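Side-chain contacts in neuraminidase (Bacteroides thetaiotaomicron, PDB 5MUL), which probably cleaves glycosidic bonds as a beta-propeller rhamnosidase and binds beta-D-glucuronic acid: residues His224-Ala229 against Pro281-Tyr286; Thr237-Lys240 against Glu244-Lys247; Pro295-Val300 against Pro330-Arg335; Pro334-Glu339 against Ile343-Arg348. All blocks are in the same frame, centred on the assembly; numbering follows the deposited sequence. Where two conformers were deposited one is given.

Contact 1 of 4, residues His224-Ala229 against Pro281-Tyr286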
# COMPACT_ATOMS: atom_id res chain seq x y z
N HIS A 224 12.30 -13.78 -3.61
CA HIS A 224 13.48 -13.29 -4.30
C HIS A 224 13.14 -12.19 -5.30
O HIS A 224 12.06 -12.23 -5.91
CB HIS A 224 14.26 -14.42 -5.01
CG HIS A 224 13.47 -15.16 -6.06
ND1 HIS A 224 13.54 -14.85 -7.41
CD2 HIS A 224 12.64 -16.22 -5.96
CE1 HIS A 224 12.78 -15.71 -8.08
NE2 HIS A 224 12.21 -16.53 -7.22
N ASP A 225 14.07 -11.25 -5.42
CA ASP A 225 14.08 -10.20 -6.44
C ASP A 225 13.02 -9.12 -6.26
O ASP A 225 12.05 -9.31 -5.54
CB ASP A 225 14.00 -10.79 -7.84
CG ASP A 225 15.17 -11.74 -8.15
OD1 ASP A 225 16.30 -11.38 -7.82
OD2 ASP A 225 14.90 -12.83 -8.66
N LEU A 226 13.26 -8.00 -6.92
CA LEU A 226 12.31 -6.92 -6.96
C LEU A 226 12.18 -6.47 -8.43
O LEU A 226 13.19 -6.10 -9.04
CB LEU A 226 12.81 -5.83 -6.03
CG LEU A 226 11.95 -4.59 -5.87
CD1 LEU A 226 10.57 -4.92 -5.31
CD2 LEU A 226 12.65 -3.55 -5.00
N CYS A 227 10.97 -6.54 -8.97
CA CYS A 227 10.68 -6.26 -10.34
C CYS A 227 9.75 -5.06 -10.49
O CYS A 227 9.08 -4.70 -9.50
CB CYS A 227 10.04 -7.49 -10.97
SG CYS A 227 11.13 -8.95 -11.03
N TYR A 228 9.71 -4.48 -11.68
CA TYR A 228 9.00 -3.22 -11.89
C TYR A 228 8.33 -3.17 -13.24
O TYR A 228 8.88 -3.70 -14.23
CB TYR A 228 9.99 -2.09 -11.76
CG TYR A 228 9.41 -0.72 -12.01
CD1 TYR A 228 8.66 -0.05 -11.03
CD2 TYR A 228 9.59 -0.07 -13.22
CE1 TYR A 228 8.14 1.21 -11.27
CE2 TYR A 228 9.06 1.17 -13.46
CZ TYR A 228 8.35 1.85 -12.48
OH TYR A 228 7.83 3.09 -12.75
N ALA A 229 7.20 -2.48 -13.31
CA ALA A 229 6.53 -2.10 -14.53
C ALA A 229 5.72 -0.83 -14.29
O ALA A 229 5.31 -0.55 -13.15
CB ALA A 229 5.61 -3.20 -15.01
N PRO A 281 10.03 6.19 -9.72
CA PRO A 281 9.53 5.28 -8.70
C PRO A 281 10.50 5.04 -7.55
O PRO A 281 11.72 5.02 -7.73
CB PRO A 281 9.34 3.99 -9.50
CG PRO A 281 10.47 4.02 -10.47
CD PRO A 281 10.61 5.46 -10.87
N TYR A 282 9.93 4.80 -6.38
CA TYR A 282 10.64 4.50 -5.15
C TYR A 282 9.97 3.33 -4.48
O TYR A 282 8.74 3.31 -4.37
CB TYR A 282 10.61 5.72 -4.20
CG TYR A 282 11.26 6.98 -4.72
CD1 TYR A 282 10.61 7.76 -5.62
CD2 TYR A 282 12.52 7.37 -4.29
CE1 TYR A 282 11.15 8.93 -6.10
CE2 TYR A 282 13.08 8.54 -4.76
CZ TYR A 282 12.38 9.29 -5.68
OH TYR A 282 12.90 10.47 -6.20
N ILE A 283 10.73 2.34 -4.07
CA ILE A 283 10.19 1.16 -3.44
C ILE A 283 10.84 1.01 -2.07
O ILE A 283 12.06 1.09 -1.98
CB ILE A 283 10.47 -0.12 -4.27
CG1 ILE A 283 9.93 0.04 -5.70
CG2 ILE A 283 9.88 -1.33 -3.58
CD1 ILE A 283 10.55 -0.91 -6.69
N ALA A 284 10.04 0.78 -1.03
CA ALA A 284 10.53 0.56 0.32
C ALA A 284 10.36 -0.89 0.72
O ALA A 284 9.27 -1.44 0.58
CB ALA A 284 9.78 1.46 1.31
N THR A 285 11.43 -1.52 1.20
CA THR A 285 11.38 -2.88 1.68
C THR A 285 12.58 -3.14 2.58
O THR A 285 13.20 -2.19 3.03
CB THR A 285 11.36 -3.84 0.50
OG1 THR A 285 11.11 -5.14 1.01
CG2 THR A 285 12.64 -3.76 -0.31
N TYR A 286 12.85 -4.40 2.90
CA TYR A 286 14.05 -4.74 3.69
C TYR A 286 14.59 -6.07 3.24
O TYR A 286 13.83 -6.89 2.73
CB TYR A 286 13.80 -4.70 5.20
CG TYR A 286 12.79 -5.65 5.78
CD1 TYR A 286 13.04 -7.03 5.87
CD2 TYR A 286 11.57 -5.19 6.27
CE1 TYR A 286 12.12 -7.89 6.43
CE2 TYR A 286 10.64 -6.04 6.80
CZ TYR A 286 10.90 -7.40 6.89
OH TYR A 286 9.96 -8.24 7.44
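Leu226 faces Ile283 and Tyr228 faces Pro281 across two strands that run in opposing directions, each pair with CA atoms 9.1 Å apart, a spacing too wide for backbone pairing and bridged by side chains. This is face-to-face packing of two sheets, adjoining blades of the propeller. Leu226, in the conformer described, meets Ile283 tip to tip, its CD2 lying 3.8 Å from Ile283 CD1 and equally far from CG2. Tyr228 crosses Pro281 at about a right angle. Because its ring is swung opposite the backbone N (chi1 178°), the far end of the ring reaches the proline: CE1 comes to 3.5 Å from Pro281 CB, while the Tyr228 hydroxyl OH sits 3.6 Å from Pro281 CG. Hydrogen bonds join that buried hydroxyl to His209 ND1 and Arg230 NE. With an alanine in place of Tyr228, Pro281 would probably face a gap and His209 and Arg230 would lose their shared hydroxyl mate. Strand 208-215 flanks one side of the interface, with His209 against Pro281 and Ser211 against Ile283. Glu256 on strand 256-259 and an edge-to-face ring of Trp307, which starts strand 307-311 in the blade of 281-287, enclose Tyr228 further.

Contact 2 of 4, residues Thr237-Lys240 against Glu244-Lys247; sequences TWYK and EQYK
Tyr246 carries Lys240 CG over one face of its ring, 3.9 Å from the ring centroid and 26° off the normal, while the carbonyl oxygens Trp238 O and Tyr239 O lie at its edge. The Tyr239 ring takes Gln245 CG over one face, a longer CH-pi contact offset toward the rim. Both CH-pi contacts flank a single beta bridge, Tyr239 with Gln245, that closes a turn in the loop joining strands 223-231 and 256-259 of one propeller blade. Lys240 runs extended beyond CG, crossing Tyr246 at about a right angle and bringing CE to 3.5 Å from Tyr246 CE1. It also lies alongside Glu244, the two chains pointing the same way, and Lys240 NZ forms a salt bridge with Glu244 OE2 at 3.3 Å, its hydrogen bond weak; the ammonium's stronger partner is Asn254 O. Beyond the turn, Tyr246 OH is hydrogen-bonded to Tyr228 O and Glu256 N, which ties the loop to its blade. Two backbone bonds hold the bridge, Lys240 N to Glu244 O and Tyr246 N to Trp238 O. Next to the second, one water accepts from Trp238 N at 2.9 Å and donates to Tyr246 O at 2.8 Å.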
# COMPACT_ATOMS: atom_id res chain seq x y z
N THR A 237 -1.24 -0.78 -21.62
CA THR A 237 0.13 -1.01 -22.10
C THR A 237 1.09 -0.83 -20.92
O THR A 237 0.88 0.10 -20.10
CB THR A 237 0.47 0.01 -23.21
OG1 THR A 237 -0.59 0.03 -24.18
CG2 THR A 237 1.82 -0.30 -23.90
N TRP A 238 2.13 -1.64 -20.80
CA TRP A 238 3.07 -1.62 -19.71
C TRP A 238 4.48 -1.45 -20.25
O TRP A 238 4.83 -2.00 -21.32
CB TRP A 238 2.93 -2.91 -18.85
CG TRP A 238 1.62 -2.90 -18.18
CD1 TRP A 238 0.43 -3.27 -18.70
CD2 TRP A 238 1.35 -2.39 -16.87
NE1 TRP A 238 -0.59 -3.04 -17.78
CE2 TRP A 238 -0.04 -2.49 -16.65
CE3 TRP A 238 2.14 -1.87 -15.85
CZ2 TRP A 238 -0.64 -2.07 -15.47
CZ3 TRP A 238 1.53 -1.44 -14.68
CH2 TRP A 238 0.16 -1.56 -14.50
N TYR A 239 5.29 -0.74 -19.49
CA TYR A 239 6.67 -0.41 -19.83
C TYR A 239 7.63 -0.72 -18.73
O TYR A 239 7.30 -0.68 -17.53
CB TYR A 239 6.81 1.09 -20.14
CG TYR A 239 6.23 1.47 -21.46
CD1 TYR A 239 4.89 1.73 -21.62
CD2 TYR A 239 7.04 1.53 -22.59
CE1 TYR A 239 4.35 2.05 -22.85
CE2 TYR A 239 6.52 1.85 -23.81
CZ TYR A 239 5.18 2.11 -23.96
OH TYR A 239 4.68 2.44 -25.20
N LYS A 240 8.88 -0.96 -19.10
CA LYS A 240 10.01 -0.93 -18.21
C LYS A 240 10.44 0.53 -18.00
O LYS A 240 10.09 1.42 -18.82
CB LYS A 240 11.15 -1.73 -18.82
CG LYS A 240 10.77 -3.18 -19.04
CD LYS A 240 11.94 -4.05 -19.51
CE LYS A 240 11.49 -5.50 -19.60
NZ LYS A 240 12.67 -6.38 -19.87
N GLU A 244 11.33 0.52 -22.71
CA GLU A 244 10.99 -0.69 -23.47
C GLU A 244 9.57 -1.10 -23.10
O GLU A 244 9.22 -1.18 -21.92
CB GLU A 244 11.98 -1.81 -23.16
CG GLU A 244 11.77 -3.14 -23.92
CD GLU A 244 12.79 -4.21 -23.54
OE1 GLU A 244 13.98 -4.01 -23.86
OE2 GLU A 244 12.43 -5.26 -22.94
N GLN A 245 8.75 -1.38 -24.09
CA GLN A 245 7.38 -1.83 -23.91
C GLN A 245 7.39 -3.31 -23.63
O GLN A 245 8.09 -4.09 -24.29
CB GLN A 245 6.55 -1.55 -25.16
CG GLN A 245 5.07 -1.78 -25.02
CD GLN A 245 4.34 -1.45 -26.31
OE1 GLN A 245 4.35 -0.32 -26.74
NE2 GLN A 245 3.72 -2.42 -26.95
N TYR A 246 6.61 -3.75 -22.65
CA TYR A 246 6.41 -5.18 -22.38
C TYR A 246 5.47 -5.77 -23.40
O TYR A 246 4.49 -5.15 -23.79
CB TYR A 246 5.77 -5.36 -21.00
CG TYR A 246 6.66 -5.28 -19.84
CD1 TYR A 246 7.51 -6.32 -19.53
CD2 TYR A 246 6.62 -4.18 -18.97
CE1 TYR A 246 8.28 -6.33 -18.40
CE2 TYR A 246 7.41 -4.15 -17.85
CZ TYR A 246 8.22 -5.24 -17.53
OH TYR A 246 8.99 -5.27 -16.39
N LYS A 247 5.72 -7.04 -23.74
CA LYS A 247 4.68 -7.89 -24.29
C LYS A 247 4.15 -8.76 -23.15
O LYS A 247 4.87 -9.54 -22.58
CB LYS A 247 5.26 -8.77 -25.41
CG LYS A 247 4.37 -9.87 -25.99
CD LYS A 247 3.31 -9.36 -26.92
CE LYS A 247 2.64 -10.51 -27.68
NZ LYS A 247 3.44 -11.07 -28.83
O HOH W 1 2.21 -3.86 -22.70

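Contact 3 of 4, residues Pro295-Val300 against Pro330-Arg335; sequences PQYRIV and PVARPR
Tyr297 projects from strand 296-302, the third strand of a four-stranded antiparallel blade, onto the loop Val331-Pro334 that leads to the first strand of the next blade. With CG opposite the carbonyl carbon (chi1 -78°), its hydroxyl reaches the loop and donates to Ala332 O, with Tyr297 OH 2.7 Å from that oxygen. The donor lies in the carbonyl plane on a lone pair, at a C=O...donor angle of 129°, and the oxygen in turn sits at the edge of the phenol ring, close to its plane. Val331 approaches from the opposite direction, its CB only 3.3 Å from Tyr297 OH. Pro334 crosses the ring at a slant, with CB 4.0 Å from Tyr297 CE1. Within this beta-propeller the contact joins the linker to the blade just completed. Residues 330-334 have no regular strand structure, and Tyr297 holds one of their carbonyls. A phenylalanine replacing Tyr297 would keep the ring but would probably leave the carbonyl of Ala332 without its hydroxyl donor. The Tyr297 hydroxyl also has a weak hydrogen bond to Arg348 O, and its ring meets that of Phe347 with planes about 55° apart. Pro334 is backed by Ala284, a residue of the adjacent strand 281-287.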
# COMPACT_ATOMS: atom_id res chain seq x y z
N PRO A 295 19.27 -8.04 8.79
CA PRO A 295 18.45 -7.38 7.75
C PRO A 295 18.36 -5.86 7.98
O PRO A 295 18.34 -5.40 9.14
CB PRO A 295 17.08 -8.03 7.92
CG PRO A 295 17.32 -9.25 8.74
CD PRO A 295 18.46 -8.92 9.63
N GLN A 296 18.36 -5.11 6.87
CA GLN A 296 18.32 -3.63 6.91
C GLN A 296 17.20 -3.12 6.03
O GLN A 296 16.91 -3.69 4.99
CB GLN A 296 19.62 -3.05 6.40
CG GLN A 296 20.86 -3.52 7.18
CD GLN A 296 21.01 -2.89 8.56
OE1 GLN A 296 20.29 -1.94 8.95
NE2 GLN A 296 21.97 -3.42 9.32
N TYR A 297 16.58 -2.04 6.47
CA TYR A 297 15.63 -1.31 5.62
C TYR A 297 16.33 -0.74 4.44
O TYR A 297 17.47 -0.28 4.53
CB TYR A 297 14.96 -0.21 6.43
CG TYR A 297 13.87 -0.66 7.34
CD1 TYR A 297 12.63 -1.07 6.82
CD2 TYR A 297 14.01 -0.66 8.73
CE1 TYR A 297 11.60 -1.44 7.63
CE2 TYR A 297 12.97 -1.03 9.55
CZ TYR A 297 11.76 -1.42 9.01
OH TYR A 297 10.72 -1.75 9.84
N ARG A 298 15.64 -0.73 3.31
CA ARG A 298 16.19 -0.28 2.06
C ARG A 298 15.21 0.63 1.34
O ARG A 298 13.98 0.49 1.50
CB ARG A 298 16.44 -1.46 1.10
CG ARG A 298 17.10 -2.70 1.68
CD ARG A 298 18.57 -2.54 1.78
NE ARG A 298 19.19 -3.68 2.47
CZ ARG A 298 20.46 -4.06 2.32
NH1 ARG A 298 21.25 -3.43 1.45
NH2 ARG A 298 20.91 -5.09 3.01
N ILE A 299 15.76 1.50 0.51
CA ILE A 299 15.02 2.28 -0.45
C ILE A 299 15.61 1.93 -1.82
O ILE A 299 16.84 1.92 -1.98
CB ILE A 299 15.05 3.78 -0.10
CG1 ILE A 299 14.17 4.58 -1.06
CG2 ILE A 299 16.47 4.35 -0.03
CD1 ILE A 299 12.70 4.41 -0.77
N VAL A 300 14.76 1.62 -2.78
CA VAL A 300 15.17 1.26 -4.14
C VAL A 300 14.50 2.25 -5.07
O VAL A 300 13.29 2.44 -4.97
CB VAL A 300 14.73 -0.19 -4.49
CG1 VAL A 300 15.07 -0.52 -5.94
CG2 VAL A 300 15.37 -1.18 -3.54
N PRO A 330 10.26 -8.68 14.03
CA PRO A 330 10.62 -7.55 14.92
C PRO A 330 10.65 -6.17 14.26
O PRO A 330 10.90 -5.16 14.95
CB PRO A 330 12.01 -7.94 15.44
CG PRO A 330 12.53 -8.98 14.51
CD PRO A 330 11.35 -9.66 13.91
N VAL A 331 10.46 -6.12 12.94
CA VAL A 331 10.34 -4.88 12.19
C VAL A 331 9.10 -4.92 11.32
O VAL A 331 8.60 -6.00 10.97
CB VAL A 331 11.57 -4.60 11.32
CG1 VAL A 331 12.82 -4.71 12.16
CG2 VAL A 331 11.67 -5.53 10.12
N ALA A 332 8.59 -3.73 10.98
CA ALA A 332 7.37 -3.60 10.16
C ALA A 332 7.72 -3.41 8.69
O ALA A 332 8.79 -2.92 8.34
CB ALA A 332 6.55 -2.39 10.62
N ARG A 333 6.76 -3.74 7.85
CA ARG A 333 6.86 -3.38 6.44
C ARG A 333 6.76 -1.84 6.36
O ARG A 333 5.89 -1.25 7.03
CB ARG A 333 5.72 -4.01 5.66
CG ARG A 333 5.82 -5.54 5.53
CD ARG A 333 4.42 -6.16 5.29
NE ARG A 333 4.43 -7.48 4.64
CZ ARG A 333 4.35 -8.65 5.27
NH1 ARG A 333 4.40 -9.78 4.57
NH2 ARG A 333 4.25 -8.73 6.61
N PRO A 334 7.63 -1.19 5.61
CA PRO A 334 7.72 0.27 5.61
C PRO A 334 6.76 0.95 4.67
O PRO A 334 6.25 0.33 3.71
CB PRO A 334 9.13 0.51 5.18
CG PRO A 334 9.42 -0.62 4.22
CD PRO A 334 8.72 -1.79 4.83
N ARG A 335 6.53 2.25 4.94
CA ARG A 335 5.77 3.14 4.06
C ARG A 335 6.64 4.35 3.72
O ARG A 335 7.48 4.75 4.53
CB ARG A 335 4.45 3.65 4.69
CG ARG A 335 3.40 2.59 4.97
CD ARG A 335 2.73 2.19 3.68
NE ARG A 335 1.64 3.10 3.36
CZ ARG A 335 0.52 2.73 2.74
NH1 ARG A 335 0.35 1.48 2.33
NH2 ARG A 335 -0.44 3.63 2.54

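Contact 4 of 4, residues Pro334-Glu339 against Ile343-Arg348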
# COMPACT_ATOMS: atom_id res chain seq x y z
N PRO A 334 7.63 -1.19 5.61
CA PRO A 334 7.72 0.27 5.61
C PRO A 334 6.76 0.95 4.67
O PRO A 334 6.25 0.33 3.71
CB PRO A 334 9.13 0.51 5.18
CG PRO A 334 9.42 -0.62 4.22
CD PRO A 334 8.72 -1.79 4.83
N ARG A 335 6.53 2.25 4.94
CA ARG A 335 5.77 3.14 4.06
C ARG A 335 6.64 4.35 3.72
O ARG A 335 7.48 4.75 4.53
CB ARG A 335 4.45 3.65 4.69
CG ARG A 335 3.40 2.59 4.97
CD ARG A 335 2.73 2.19 3.68
NE ARG A 335 1.64 3.10 3.36
CZ ARG A 335 0.52 2.73 2.74
NH1 ARG A 335 0.35 1.48 2.33
NH2 ARG A 335 -0.44 3.63 2.54
N ILE A 336 6.43 4.94 2.56
CA ILE A 336 7.22 6.12 2.15
C ILE A 336 6.34 7.17 1.51
O ILE A 336 5.38 6.86 0.81
CB ILE A 336 8.36 5.79 1.16
CG1 ILE A 336 7.89 4.84 0.06
CG2 ILE A 336 9.58 5.26 1.91
CD1 ILE A 336 8.85 4.79 -1.11
N VAL A 337 6.69 8.42 1.76
CA VAL A 337 6.22 9.54 0.96
C VAL A 337 7.46 10.32 0.50
O VAL A 337 8.49 10.31 1.18
CB VAL A 337 5.19 10.48 1.68
CG1 VAL A 337 3.91 9.73 1.92
CG2 VAL A 337 5.76 11.08 2.95
N VAL A 338 7.35 10.93 -0.66
CA VAL A 338 8.50 11.57 -1.27
C VAL A 338 8.10 12.93 -1.84
O VAL A 338 6.96 13.15 -2.25
CB VAL A 338 9.11 10.69 -2.37
CG1 VAL A 338 9.35 9.27 -1.87
CG2 VAL A 338 8.21 10.66 -3.58
N GLU A 339 9.07 13.83 -1.84
CA GLU A 339 8.93 15.17 -2.42
C GLU A 339 10.24 15.40 -3.17
O GLU A 339 11.24 15.70 -2.53
CB GLU A 339 8.75 16.17 -1.28
CG GLU A 339 8.85 17.65 -1.63
CD GLU A 339 7.73 18.09 -2.52
OE1 GLU A 339 7.79 17.77 -3.71
OE2 GLU A 339 6.79 18.75 -2.02
N ILE A 343 12.82 12.10 1.17
CA ILE A 343 12.06 10.91 1.57
C ILE A 343 11.72 10.97 3.04
O ILE A 343 12.56 11.28 3.88
CB ILE A 343 12.89 9.62 1.41
CG1 ILE A 343 13.65 9.60 0.09
CG2 ILE A 343 12.01 8.39 1.62
CD1 ILE A 343 12.81 9.60 -1.13
N PHE A 344 10.47 10.61 3.37
CA PHE A 344 10.05 10.34 4.72
C PHE A 344 9.70 8.86 4.76
O PHE A 344 8.78 8.43 4.03
CB PHE A 344 8.85 11.23 5.05
CG PHE A 344 9.15 12.70 4.94
CD1 PHE A 344 8.98 13.34 3.74
CD2 PHE A 344 9.61 13.42 6.03
CE1 PHE A 344 9.29 14.70 3.59
CE2 PHE A 344 9.89 14.79 5.89
CZ PHE A 344 9.73 15.40 4.69
N TYR A 345 10.43 8.08 5.53
CA TYR A 345 10.38 6.62 5.48
C TYR A 345 9.88 6.15 6.83
O TYR A 345 10.56 6.35 7.83
CB TYR A 345 11.80 6.14 5.16
CG TYR A 345 11.98 4.68 4.82
CD1 TYR A 345 11.94 3.70 5.80
CD2 TYR A 345 12.27 4.29 3.52
CE1 TYR A 345 12.14 2.34 5.49
CE2 TYR A 345 12.51 2.97 3.21
CZ TYR A 345 12.42 2.00 4.19
OH TYR A 345 12.65 0.66 3.92
N ILE A 346 8.67 5.58 6.88
CA ILE A 346 8.01 5.28 8.15
C ILE A 346 8.14 3.81 8.44
O ILE A 346 7.88 2.98 7.56
CB ILE A 346 6.51 5.69 8.10
CG1 ILE A 346 6.35 7.14 7.61
CG2 ILE A 346 5.87 5.45 9.44
CD1 ILE A 346 7.06 8.16 8.47
N PHE A 347 8.53 3.47 9.65
CA PHE A 347 8.78 2.10 10.03
C PHE A 347 8.54 1.89 11.51
O PHE A 347 8.10 2.82 12.25
CB PHE A 347 10.20 1.69 9.63
CG PHE A 347 11.30 2.39 10.39
CD1 PHE A 347 11.68 3.70 10.09
CD2 PHE A 347 11.99 1.71 11.38
CE1 PHE A 347 12.72 4.33 10.80
CE2 PHE A 347 13.00 2.34 12.10
CZ PHE A 347 13.39 3.61 11.79
N ARG A 348 8.74 0.66 11.96
CA ARG A 348 8.63 0.30 13.39
C ARG A 348 9.63 -0.82 13.62
O ARG A 348 9.69 -1.75 12.81
CB ARG A 348 7.20 -0.11 13.72
CG ARG A 348 6.97 -0.69 15.10
CD ARG A 348 7.19 -2.19 15.19
NE ARG A 348 6.27 -2.94 14.34
CZ ARG A 348 6.42 -4.21 13.97
NH1 ARG A 348 7.45 -4.93 14.37
NH2 ARG A 348 5.51 -4.75 13.17
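Tyr345 lies between Ile336 and Pro334 on one face of the beta hairpin of segments 335-339 and 343-347, whose directions differ by 166°. Its CB is 4.0 Å from the methyl CG2 of Ile336. Further out the ring settles against the same methyl, Tyr345 CD2 coming to 3.3 Å from Ile336 CG2. At the meta carbon, Tyr345 CE1 meets Pro334 CB at 3.5 Å. The tip, Tyr345 OH, touches Pro334 CG at 3.5 Å and is hydrogen-bonded to Arg298 O in the preceding blade. The ring is carried along the strand toward Pro334 because CG stands opposite the backbone N (chi1 -170°), and the two side chains lie alongside each other, pointing the same way. Ile336 turns its CG2 toward Tyr345, and Ile343 CG2 approaches that methyl. The reverse face of the hairpin holds Val337 and Phe344, where Val337 CG2 packs 3.7 Å from Phe344 CB, while His360 stacks on the Phe344 ring. The guanidinium of Arg335, also on this face, leads away to His386. Reciprocal backbone bonds join Arg335 to Ile346 and Val337 to Phe344; the straightest runs from Phe344 N to Val337 O, 3.0 Å long with an angle of 179° at the hydrogen.

In the fold
The four contacts follow three successive antiparallel blades of the propeller. Contact 2 is nested along the chain inside the loop closed by contact 1, and contacts 3 and 4 come later, sharing Pro334 and Arg335. Contact 1 joins the sheet holding strand 223-231 to that holding 281-287; contact 3 connects the second sheet to the linker of the third, and contact 4 forms the hairpin that opens that third sheet. Centres of contacts 3 and 4 are about 10 Å apart, those of 1 and 3 about 12 Å, whereas contact 2 lies peripherally, about 28 Å from both 3 and 4. Across these three blades, side-chain packing and a side-chain-to-backbone hydrogen bond join one blade to the next.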